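Local coordinates for extracellular solute-binding protein family 1 (Arthrobacter chlorophenolicus, PDB 4R2F), which probably binds extracellular sugars for uptake by an ABC-type transporter, and is captured here with the disaccharide laminaribiose, at residues 47-55 against 340-348; 153-161 against 365-374. All coordinates share one frame; numbering follows the deposited sequence.

Contact 1. Residues 47-55 against 340-348; sequences WATPAYNDA and WQQKLMNAL. With BGC (beta-D-glucopyranose), chain B.
Leu-344 lays its two methyls against the first turns of helix 50-61. Its CD1 packs on CB of Ala-55 at 3.5 Å, and its CD2 meets CB of Ala-51 at 4.1 Å. The small alanines probably leave room for the leucine. Met-345 starts away from the helix, but bends at chi2 (-62°) and chi3 (-58°). The bends bring SD back to CE2 of Tyr-52, 3.7 Å away. This is a Met-aromatic contact, with the sulfur oblique to the ring. The Tyr-52 hydroxyl is hydrogen-bonded to Asp-44 OD2. Helix 337-341 ends in a Schellman motif, with Lys-343 at positive phi. Thr-49 is the N-cap of the facing helix, and its OG1 accepts a weak bond from Tyr-52 N. Two waters bridge the segments. One runs from the Thr-49 hydroxyl to Leu-344 O, to which it donates at 2.6 Å. The other joins backbone to backbone, donating to Trp-47 O and accepting from Asn-346 N at 2.8 Å. Between them, Ala-48 CB sits beside the Asn-346 amide, 3.7 Å from its OD1. Trp-47 belongs to the sugar pocket and turns its ring edge to O2 of the glucose of chain B, with CZ3 3.8 Å away.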
loop_
_atom_site.group_PDB
_atom_site.type_symbol
_atom_site.label_atom_id
_atom_site.label_comp_id
_atom_site.label_asym_id
_atom_site.label_seq_id
_atom_site.Cartn_x
_atom_site.Cartn_y
_atom_site.Cartn_z
ATOM N N TRP A 47 5.789 3.369 -8.251
ATOM C CA TRP A 47 5.864 3.257 -6.804
ATOM C C TRP A 47 6.025 4.557 -6.019
ATOM O O TRP A 47 5.528 4.685 -4.915
ATOM C CB TRP A 47 6.875 2.193 -6.393
ATOM C CG TRP A 47 6.374 0.818 -6.696
ATOM C CD1 TRP A 47 6.785 -0.002 -7.698
ATOM C CD2 TRP A 47 5.336 0.120 -6.010
ATOM N NE1 TRP A 47 6.076 -1.168 -7.672
ATOM C CE2 TRP A 47 5.184 -1.120 -6.639
ATOM C CE3 TRP A 47 4.529 0.422 -4.917
ATOM C CZ2 TRP A 47 4.258 -2.055 -6.214
ATOM C CZ3 TRP A 47 3.614 -0.508 -4.497
ATOM C CH2 TRP A 47 3.484 -1.730 -5.142
ATOM N N ALA A 48 6.789 5.493 -6.555
ATOM C CA ALA A 48 6.998 6.750 -5.863
ATOM C C ALA A 48 6.965 7.931 -6.831
ATOM O O ALA A 48 5.968 8.164 -7.483
ATOM C CB ALA A 48 8.283 6.695 -5.052
ATOM N N THR A 49 8.052 8.680 -6.901
ATOM C CA THR A 49 8.224 9.728 -7.887
ATOM C C THR A 49 8.657 9.160 -9.228
ATOM O O THR A 49 9.122 8.036 -9.320
ATOM C CB THR A 49 9.265 10.767 -7.449
ATOM O OG1 THR A 49 10.557 10.159 -7.426
ATOM C CG2 THR A 49 8.931 11.309 -6.087
ATOM N N PRO A 50 8.523 10.054 -10.301
ATOM C CA PRO A 50 9.028 9.518 -11.572
ATOM C C PRO A 50 10.497 9.127 -11.467
ATOM O O PRO A 50 10.916 8.214 -12.157
ATOM C CB PRO A 50 8.862 10.681 -12.540
ATOM C CG PRO A 50 7.634 11.340 -12.086
ATOM C CD PRO A 50 7.893 11.429 -10.625
ATOM N N ALA A 51 11.275 9.822 -10.653
ATOM C CA ALA A 51 12.678 9.438 -10.487
ATOM C C ALA A 51 12.845 7.991 -9.960
ATOM O O ALA A 51 13.849 7.356 -10.240
ATOM C CB ALA A 51 13.385 10.427 -9.577
ATOM N N TYR A 52 11.878 7.467 -9.205
ATOM C CA TYR A 52 11.916 6.035 -8.825
ATOM C C TYR A 52 11.961 5.160 -10.089
ATOM O O TYR A 52 12.761 4.250 -10.188
ATOM C CB TYR A 52 10.712 5.610 -7.930
ATOM C CG TYR A 52 10.533 4.118 -8.013
ATOM C CD1 TYR A 52 9.740 3.547 -9.013
ATOM C CD2 TYR A 52 11.271 3.276 -7.212
ATOM C CE1 TYR A 52 9.649 2.179 -9.166
ATOM C CE2 TYR A 52 11.170 1.914 -7.339
ATOM C CZ TYR A 52 10.383 1.369 -8.330
ATOM O OH TYR A 52 10.326 0.021 -8.475
ATOM N N ASN A 53 11.093 5.426 -11.061
ATOM C CA ASN A 53 11.037 4.562 -12.240
ATOM C C ASN A 53 12.257 4.673 -13.137
ATOM O O ASN A 53 12.657 3.687 -13.698
ATOM C CB ASN A 53 9.774 4.808 -13.032
ATOM C CG ASN A 53 8.552 4.290 -12.313
ATOM O OD1 ASN A 53 8.328 3.059 -12.201
ATOM N ND2 ASN A 53 7.752 5.218 -11.806
ATOM N N ASP A 54 12.837 5.867 -13.255
ATOM C CA ASP A 54 14.136 6.047 -13.931
ATOM C C ASP A 54 15.230 5.158 -13.337
ATOM O O ASP A 54 15.950 4.473 -14.061
ATOM C CB ASP A 54 14.622 7.502 -13.842
ATOM C CG ASP A 54 13.742 8.481 -14.604
ATOM O OD1 ASP A 54 13.061 8.074 -15.559
ATOM O OD2 ASP A 54 13.745 9.676 -14.251
ATOM N N ALA A 55 15.338 5.168 -12.014
ATOM C CA ALA A 55 16.340 4.369 -11.334
ATOM C C ALA A 55 16.081 2.881 -11.460
ATOM O O ALA A 55 17.009 2.106 -11.621
ATOM C CB ALA A 55 16.419 4.760 -9.866
ATOM N N TRP A 340 16.806 2.747 -1.721
ATOM C CA TRP A 340 16.722 3.381 -0.408
ATOM C C TRP A 340 17.920 4.285 -0.150
ATOM O O TRP A 340 17.781 5.283 0.551
ATOM C CB TRP A 340 16.605 2.345 0.709
ATOM C CG TRP A 340 15.205 1.885 0.902
ATOM C CD1 TRP A 340 14.265 2.436 1.734
ATOM C CD2 TRP A 340 14.561 0.801 0.227
ATOM N NE1 TRP A 340 13.081 1.749 1.629
ATOM C CE2 TRP A 340 13.229 0.732 0.725
ATOM C CE3 TRP A 340 14.971 -0.125 -0.740
ATOM C CZ2 TRP A 340 12.309 -0.217 0.272
ATOM C CZ3 TRP A 340 14.059 -1.083 -1.180
ATOM C CH2 TRP A 340 12.736 -1.108 -0.689
ATOM N N GLN A 341 19.081 3.930 -0.702
ATOM C CA GLN A 341 20.283 4.781 -0.588
ATOM C C GLN A 341 20.045 6.141 -1.227
ATOM O O GLN A 341 20.381 7.158 -0.644
ATOM C CB GLN A 341 21.515 4.074 -1.176
ATOM C CG GLN A 341 22.877 4.653 -0.758
ATOM C CD GLN A 341 23.213 5.924 -1.515
ATOM O OE1 GLN A 341 22.967 6.046 -2.722
ATOM N NE2 GLN A 341 23.751 6.893 -0.803
ATOM N N GLN A 342 19.405 6.152 -2.395
ATOM C CA GLN A 342 19.037 7.396 -3.082
ATOM C C GLN A 342 17.730 8.005 -2.583
ATOM O O GLN A 342 17.313 9.045 -3.069
ATOM C CB GLN A 342 18.951 7.150 -4.601
ATOM C CG GLN A 342 20.297 6.796 -5.243
ATOM C CD GLN A 342 20.125 6.076 -6.584
ATOM O OE1 GLN A 342 19.588 6.631 -7.539
ATOM N NE2 GLN A 342 20.561 4.835 -6.645
ATOM N N LYS A 343 17.081 7.358 -1.610
ATOM C CA LYS A 343 15.886 7.917 -0.969
ATOM C C LYS A 343 14.753 8.101 -1.958
ATOM O O LYS A 343 14.038 9.107 -1.939
ATOM C CB LYS A 343 16.193 9.249 -0.295
ATOM C CG LYS A 343 17.334 9.176 0.697
ATOM C CD LYS A 343 17.558 10.540 1.332
ATOM C CE LYS A 343 18.709 10.508 2.319
ATOM N NZ LYS A 343 18.847 11.850 2.944
ATOM N N LEU A 344 14.609 7.117 -2.837
ATOM C CA LEU A 344 13.594 7.151 -3.884
ATOM C C LEU A 344 12.321 6.364 -3.522
ATOM O O LEU A 344 11.349 6.417 -4.265
ATOM C CB LEU A 344 14.190 6.561 -5.160
ATOM C CG LEU A 344 15.335 7.369 -5.751
ATOM C CD1 LEU A 344 15.922 6.633 -6.944
ATOM C CD2 LEU A 344 14.833 8.762 -6.140
ATOM N N MET A 345 12.333 5.647 -2.398
ATOM C CA MET A 345 11.207 4.795 -1.992
ATOM C C MET A 345 10.208 5.450 -1.040
ATOM O O MET A 345 10.555 6.297 -0.192
ATOM C CB MET A 345 11.730 3.513 -1.359
ATOM C CG MET A 345 12.476 2.584 -2.314
ATOM S SD MET A 345 11.481 1.965 -3.671
ATOM C CE MET A 345 10.185 1.152 -2.761
ATOM N N ASN A 346 8.942 5.072 -1.217
ATOM C CA ASN A 346 7.857 5.478 -0.325
ATOM C C ASN A 346 7.320 4.256 0.457
ATOM O O ASN A 346 6.112 4.120 0.678
ATOM C CB ASN A 346 6.724 6.109 -1.116
ATOM C CG ASN A 346 7.047 7.502 -1.600
ATOM O OD1 ASN A 346 6.248 8.093 -2.313
ATOM N ND2 ASN A 346 8.210 8.029 -1.227
ATOM N N ALA A 347 8.245 3.406 0.890
ATOM C CA ALA A 347 7.918 2.174 1.606
ATOM C C ALA A 347 9.085 1.746 2.471
ATOM O O ALA A 347 10.197 2.230 2.297
ATOM C CB ALA A 347 7.571 1.072 0.620
ATOM N N LEU A 348 8.811 0.839 3.403
ATOM C CA LEU A 348 9.834 0.253 4.252
ATOM C C LEU A 348 10.562 -0.837 3.486
ATOM O O LEU A 348 9.970 -1.484 2.638
ATOM C CB LEU A 348 9.197 -0.331 5.512
ATOM C CG LEU A 348 8.640 0.667 6.522
ATOM C CD1 LEU A 348 7.698 -0.031 7.474
ATOM C CD2 LEU A 348 9.738 1.344 7.303
HETATM C C2 BGC B . 1.164 3.271 -3.140
HETATM C C3 BGC B . 0.182 2.272 -3.772
HETATM C C4 BGC B . -1.025 3.039 -4.331
HETATM C C5 BGC B . -0.550 4.179 -5.269
HETATM C C6 BGC B . -1.704 4.947 -5.927
HETATM C C1 BGC B . 1.491 4.395 -4.139
HETATM O O1 BGC B . 2.331 5.382 -3.541
HETATM O O2 BGC B . 2.351 2.575 -2.723
HETATM O O3 BGC B . -0.152 1.271 -2.774
HETATM O O4 BGC B . -1.933 2.214 -5.071
HETATM O O5 BGC B . 0.256 5.040 -4.512
HETATM O O6 BGC B . -2.596 5.434 -4.922
HETATM O O HOH W 1 7.426 3.220 -2.698
HETATM O O HOH W 2 10.784 8.702 -5.351
#

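Contact 2. Residues 153-161 against 365-374; sequences LDIRPLWYR and NNVKIVNEYV. With BGC (beta-D-glucopyranose), chain B; BGC (beta-D-glucopyranose), chain C.
Strand 158-161 and helix 365-373 run in roughly opposite directions, 140° apart, with their axes 11.3 Å apart at closest approach. The chain enters from strand 153-155, and the backbones come nearest at Pro-157 and Ile-369, with CA atoms 6.8 Å apart. Tyr-373 brings its ring under this link. CA of Pro-157 stands over one ring face, a CH-pi contact 4.0 Å from the centroid. The Tyr-373 OH accepts from Leu-158 N at 3.1 Å and also bonds Ala-294 O. Ile-155 sends CD1 to CB of Tyr-373, while its CG2 meets CG2 of Ile-369 at 3.5 Å. Ile-369 CD1 reaches CG of Pro-157. Further along, Asn-365 ND2 lies at the Trp-159 ring edge, 3.7 Å from CZ3, with amide and ring planes 65° apart.

Asp-154 and Arg-156 reach the sugar. A chi1 of -176° turns CG of Asp-154 away from the backbone N and carries the carboxylate to the glucose units. Its OD2 accepts from O2 of both, each at 2.6 Å. Arg-156 forms a salt bridge with the carboxylate, end-on, with NH1 on OD1 and NH2 on OD2, both from above its plane. With an alanine here in place of Asp-154, both O2 hydroxyls and the Arg-156 guanidinium would probably lose their shared partner. Around the contact, strand 145-161 pairs with strands 273-275, 291-294 and 306-316, and helix 364-373 packs on this sheet, Tyr-373 touching Ala-306.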
loop_
_atom_site.group_PDB
_atom_site.type_symbol
_atom_site.label_atom_id
_atom_site.label_comp_id
_atom_site.label_asym_id
_atom_site.label_seq_id
_atom_site.Cartn_x
_atom_site.Cartn_y
_atom_site.Cartn_z
ATOM N N LEU A 153 7.587 -3.107 2.223
ATOM C CA LEU A 153 6.431 -3.044 3.056
ATOM C C LEU A 153 5.849 -1.658 2.984
ATOM O O LEU A 153 6.440 -0.694 3.457
ATOM C CB LEU A 153 6.777 -3.394 4.493
ATOM C CG LEU A 153 7.275 -4.817 4.756
ATOM C CD1 LEU A 153 8.007 -4.883 6.095
ATOM C CD2 LEU A 153 6.114 -5.782 4.700
ATOM N N ASP A 154 4.665 -1.555 2.403
ATOM C CA ASP A 154 4.081 -0.243 2.144
ATOM C C ASP A 154 3.102 0.014 3.263
ATOM O O ASP A 154 2.002 -0.522 3.277
ATOM C CB ASP A 154 3.413 -0.234 0.775
ATOM C CG ASP A 154 2.847 1.134 0.381
ATOM O OD1 ASP A 154 3.181 2.161 1.004
ATOM O OD2 ASP A 154 2.030 1.159 -0.556
ATOM N N ILE A 155 3.533 0.839 4.199
ATOM C CA ILE A 155 2.808 1.168 5.412
ATOM C C ILE A 155 2.129 2.543 5.278
ATOM O O ILE A 155 2.523 3.341 4.435
ATOM C CB ILE A 155 3.792 1.153 6.621
ATOM C CG1 ILE A 155 3.044 1.028 7.955
ATOM C CG2 ILE A 155 4.708 2.361 6.613
ATOM C CD1 ILE A 155 3.898 0.484 9.076
ATOM N N ARG A 156 1.119 2.790 6.107
ATOM C CA ARG A 156 0.206 3.936 5.989
ATOM C C ARG A 156 0.269 4.849 7.216
ATOM O O ARG A 156 -0.583 4.781 8.103
ATOM C CB ARG A 156 -1.231 3.444 5.768
ATOM C CG ARG A 156 -1.439 2.818 4.394
ATOM C CD ARG A 156 -1.619 3.889 3.321
ATOM N NE ARG A 156 -1.498 3.328 1.979
ATOM C CZ ARG A 156 -0.357 2.993 1.395
ATOM N NH1 ARG A 156 0.803 3.254 1.975
ATOM N NH2 ARG A 156 -0.373 2.470 0.179
ATOM N N PRO A 157 1.290 5.719 7.269
ATOM C CA PRO A 157 1.397 6.593 8.410
ATOM C C PRO A 157 0.475 7.793 8.291
ATOM O O PRO A 157 0.064 8.172 7.198
ATOM C CB PRO A 157 2.871 7.049 8.392
ATOM C CG PRO A 157 3.503 6.390 7.203
ATOM C CD PRO A 157 2.381 5.938 6.311
ATOM N N LEU A 158 0.184 8.385 9.435
ATOM C CA LEU A 158 -0.462 9.675 9.502
ATOM C C LEU A 158 0.634 10.746 9.511
ATOM O O LEU A 158 1.732 10.519 10.046
ATOM C CB LEU A 158 -1.332 9.756 10.741
ATOM C CG LEU A 158 -2.536 8.803 10.732
ATOM C CD1 LEU A 158 -3.105 8.636 12.125
ATOM C CD2 LEU A 158 -3.621 9.293 9.793
ATOM N N TRP A 159 0.353 11.856 8.847
ATOM C CA TRP A 159 1.287 12.968 8.697
ATOM C C TRP A 159 0.565 14.238 9.049
ATOM O O TRP A 159 -0.665 14.291 8.937
ATOM C CB TRP A 159 1.783 13.090 7.239
ATOM C CG TRP A 159 2.643 11.965 6.812
ATOM C CD1 TRP A 159 2.226 10.748 6.407
ATOM C CD2 TRP A 159 4.082 11.934 6.774
ATOM N NE1 TRP A 159 3.303 9.952 6.117
ATOM C CE2 TRP A 159 4.455 10.656 6.332
ATOM C CE3 TRP A 159 5.083 12.868 7.055
ATOM C CZ2 TRP A 159 5.791 10.273 6.167
ATOM C CZ3 TRP A 159 6.407 12.490 6.899
ATOM C CH2 TRP A 159 6.751 11.207 6.448
ATOM N N TYR A 160 1.337 15.268 9.416
ATOM C CA TYR A 160 0.790 16.584 9.663
ATOM C C TYR A 160 1.757 17.660 9.257
ATOM O O TYR A 160 2.962 17.428 9.125
ATOM C CB TYR A 160 0.384 16.768 11.133
ATOM C CG TYR A 160 1.507 16.936 12.146
ATOM C CD1 TYR A 160 2.299 15.856 12.534
ATOM C CD2 TYR A 160 1.716 18.151 12.786
ATOM C CE1 TYR A 160 3.311 15.997 13.483
ATOM C CE2 TYR A 160 2.720 18.304 13.743
ATOM C CZ TYR A 160 3.514 17.225 14.102
ATOM O OH TYR A 160 4.510 17.382 15.045
ATOM N N ARG A 161 1.220 18.849 9.051
ATOM C CA ARG A 161 2.043 19.998 8.761
ATOM C C ARG A 161 2.001 20.906 9.991
ATOM O O ARG A 161 0.956 21.444 10.360
ATOM C CB ARG A 161 1.551 20.689 7.496
ATOM C CG ARG A 161 2.401 21.858 7.053
ATOM C CD ARG A 161 1.853 22.473 5.768
ATOM N NE ARG A 161 2.393 21.909 4.513
ATOM C CZ ARG A 161 3.593 22.189 3.983
ATOM N NH1 ARG A 161 3.966 21.663 2.823
ATOM N NH2 ARG A 161 4.442 22.981 4.607
ATOM N N ASN A 365 11.470 10.670 10.672
ATOM C CA ASN A 365 10.179 10.171 10.212
ATOM C C ASN A 365 10.196 8.676 9.998
ATOM O O ASN A 365 9.243 8.007 10.354
ATOM C CB ASN A 365 9.749 10.867 8.937
ATOM C CG ASN A 365 9.387 12.307 9.178
ATOM O OD1 ASN A 365 8.766 12.642 10.199
ATOM N ND2 ASN A 365 9.740 13.165 8.237
ATOM N N ASN A 366 11.271 8.156 9.414
ATOM C CA ASN A 366 11.382 6.732 9.174
ATOM C C ASN A 366 11.430 5.991 10.494
ATOM O O ASN A 366 10.793 4.947 10.653
ATOM C CB ASN A 366 12.639 6.372 8.380
ATOM C CG ASN A 366 12.614 6.854 6.932
ATOM O OD1 ASN A 366 11.573 7.134 6.323
ATOM N ND2 ASN A 366 13.784 6.883 6.356
ATOM N N VAL A 367 12.213 6.506 11.435
ATOM C CA VAL A 367 12.307 5.870 12.751
ATOM C C VAL A 367 10.969 5.854 13.478
ATOM O O VAL A 367 10.597 4.844 14.100
ATOM C CB VAL A 367 13.392 6.522 13.629
ATOM C CG1 VAL A 367 13.299 6.043 15.071
ATOM C CG2 VAL A 367 14.765 6.194 13.050
ATOM N N LYS A 368 10.225 6.950 13.391
ATOM C CA LYS A 368 8.923 6.991 14.055
ATOM C C LYS A 368 7.943 5.948 13.470
ATOM O O LYS A 368 7.158 5.318 14.192
ATOM C CB LYS A 368 8.358 8.384 13.954
ATOM C CG LYS A 368 7.057 8.579 14.712
ATOM C CD LYS A 368 6.748 10.057 14.810
ATOM C CE LYS A 368 5.503 10.303 15.610
ATOM N NZ LYS A 368 5.292 11.743 15.887
ATOM N N ILE A 369 8.007 5.740 12.158
ATOM C CA ILE A 369 7.168 4.738 11.480
ATOM C C ILE A 369 7.502 3.328 11.947
ATOM O O ILE A 369 6.608 2.536 12.278
ATOM C CB ILE A 369 7.315 4.861 9.940
ATOM C CG1 ILE A 369 6.696 6.172 9.464
ATOM C CG2 ILE A 369 6.683 3.688 9.215
ATOM C CD1 ILE A 369 7.211 6.602 8.112
ATOM N N VAL A 370 8.795 3.024 11.978
ATOM C CA VAL A 370 9.284 1.756 12.508
ATOM C C VAL A 370 8.836 1.543 13.924
ATOM O O VAL A 370 8.342 0.473 14.274
ATOM C CB VAL A 370 10.832 1.670 12.388
ATOM C CG1 VAL A 370 11.395 0.392 13.003
ATOM C CG2 VAL A 370 11.208 1.680 10.913
ATOM N N ASN A 371 8.985 2.568 14.748
ATOM C CA ASN A 371 8.766 2.389 16.169
ATOM C C ASN A 371 7.304 2.414 16.589
ATOM O O ASN A 371 6.957 1.758 17.531
ATOM C CB ASN A 371 9.543 3.427 16.981
ATOM C CG ASN A 371 11.051 3.198 16.929
ATOM O OD1 ASN A 371 11.518 2.184 16.436
ATOM N ND2 ASN A 371 11.809 4.165 17.409
ATOM N N GLU A 372 6.474 3.181 15.890
ATOM C CA GLU A 372 5.089 3.392 16.291
ATOM C C GLU A 372 4.093 2.737 15.382
ATOM O O GLU A 372 3.030 2.377 15.836
ATOM C CB GLU A 372 4.785 4.892 16.396
ATOM C CG GLU A 372 5.678 5.602 17.437
ATOM C CD GLU A 372 5.264 7.030 17.752
ATOM O OE1 GLU A 372 4.081 7.410 17.538
ATOM O OE2 GLU A 372 6.137 7.785 18.254
ATOM N N TYR A 373 4.403 2.576 14.101
ATOM C CA TYR A 373 3.423 1.945 13.176
ATOM C C TYR A 373 3.690 0.461 12.932
ATOM O O TYR A 373 2.767 -0.364 12.936
ATOM C CB TYR A 373 3.343 2.749 11.846
ATOM C CG TYR A 373 2.658 4.082 11.996
ATOM C CD1 TYR A 373 3.339 5.210 12.483
ATOM C CD2 TYR A 373 1.312 4.227 11.663
ATOM C CE1 TYR A 373 2.695 6.444 12.600
ATOM C CE2 TYR A 373 0.663 5.429 11.827
ATOM C CZ TYR A 373 1.360 6.541 12.278
ATOM O OH TYR A 373 0.690 7.713 12.408
ATOM N N VAL A 374 4.943 0.076 12.742
ATOM C CA VAL A 374 5.221 -1.327 12.451
ATOM C C VAL A 374 4.642 -2.283 13.493
ATOM O O VAL A 374 4.020 -3.277 13.126
ATOM C CB VAL A 374 6.720 -1.583 12.196
ATOM C CG1 VAL A 374 7.047 -3.084 12.170
ATOM C CG2 VAL A 374 7.088 -0.975 10.867
HETATM C C2 BGC B . 1.164 3.271 -3.140
HETATM C C3 BGC B . 0.182 2.272 -3.772
HETATM C C4 BGC B . -1.025 3.039 -4.331
HETATM C C5 BGC B . -0.550 4.179 -5.269
HETATM C C6 BGC B . -1.704 4.947 -5.927
HETATM C C1 BGC B . 1.491 4.395 -4.139
HETATM O O1 BGC B . 2.331 5.382 -3.541
HETATM O O2 BGC B . 2.351 2.575 -2.723
HETATM O O3 BGC B . -0.152 1.271 -2.774
HETATM O O4 BGC B . -1.933 2.214 -5.071
HETATM O O5 BGC B . 0.256 5.040 -4.512
HETATM O O6 BGC B . -2.596 5.434 -4.922
HETATM C C2 BGC C . -0.078 -1.057 -2.288
HETATM C C3 BGC C . -0.340 -2.405 -2.961
HETATM C C4 BGC C . -1.801 -2.501 -3.377
HETATM C C5 BGC C . -2.174 -1.312 -4.253
HETATM C C6 BGC C . -3.670 -1.299 -4.595
HETATM C C1 BGC C . -0.424 0.001 -3.322
HETATM O O2 BGC C . 1.279 -0.944 -1.876
HETATM O O3 BGC C . -0.013 -3.476 -2.076
HETATM O O4 BGC C . -2.003 -3.676 -4.153
HETATM O O5 BGC C . -1.831 -0.085 -3.599
HETATM O O6 BGC C . -4.501 -1.149 -3.423
#

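How the contacts relate
Contact 1 and contact 2 have centres about 17 Å apart, and their segments alternate along the chain: 47-55, 153-161, 340-348, 365-374. They meet where Leu-348 N probably bonds Leu-153 O at 2.8 Å, part of the pairing of strands 348-349 and 145-161. Nearby, Leu-348 CD1 packs on Val-374 CG2. The long strand 145-161 thus links them, since Trp-151 and Gln-152 also touch side chains of contact 1. Both contacts border the same glucose unit, contact 1 through Trp-47 and contact 2 through Asp-154 and Arg-156. Chain crossings of this kind fit the two-lobed fold of solute-binding proteins, in which the sugar lies between the lobes.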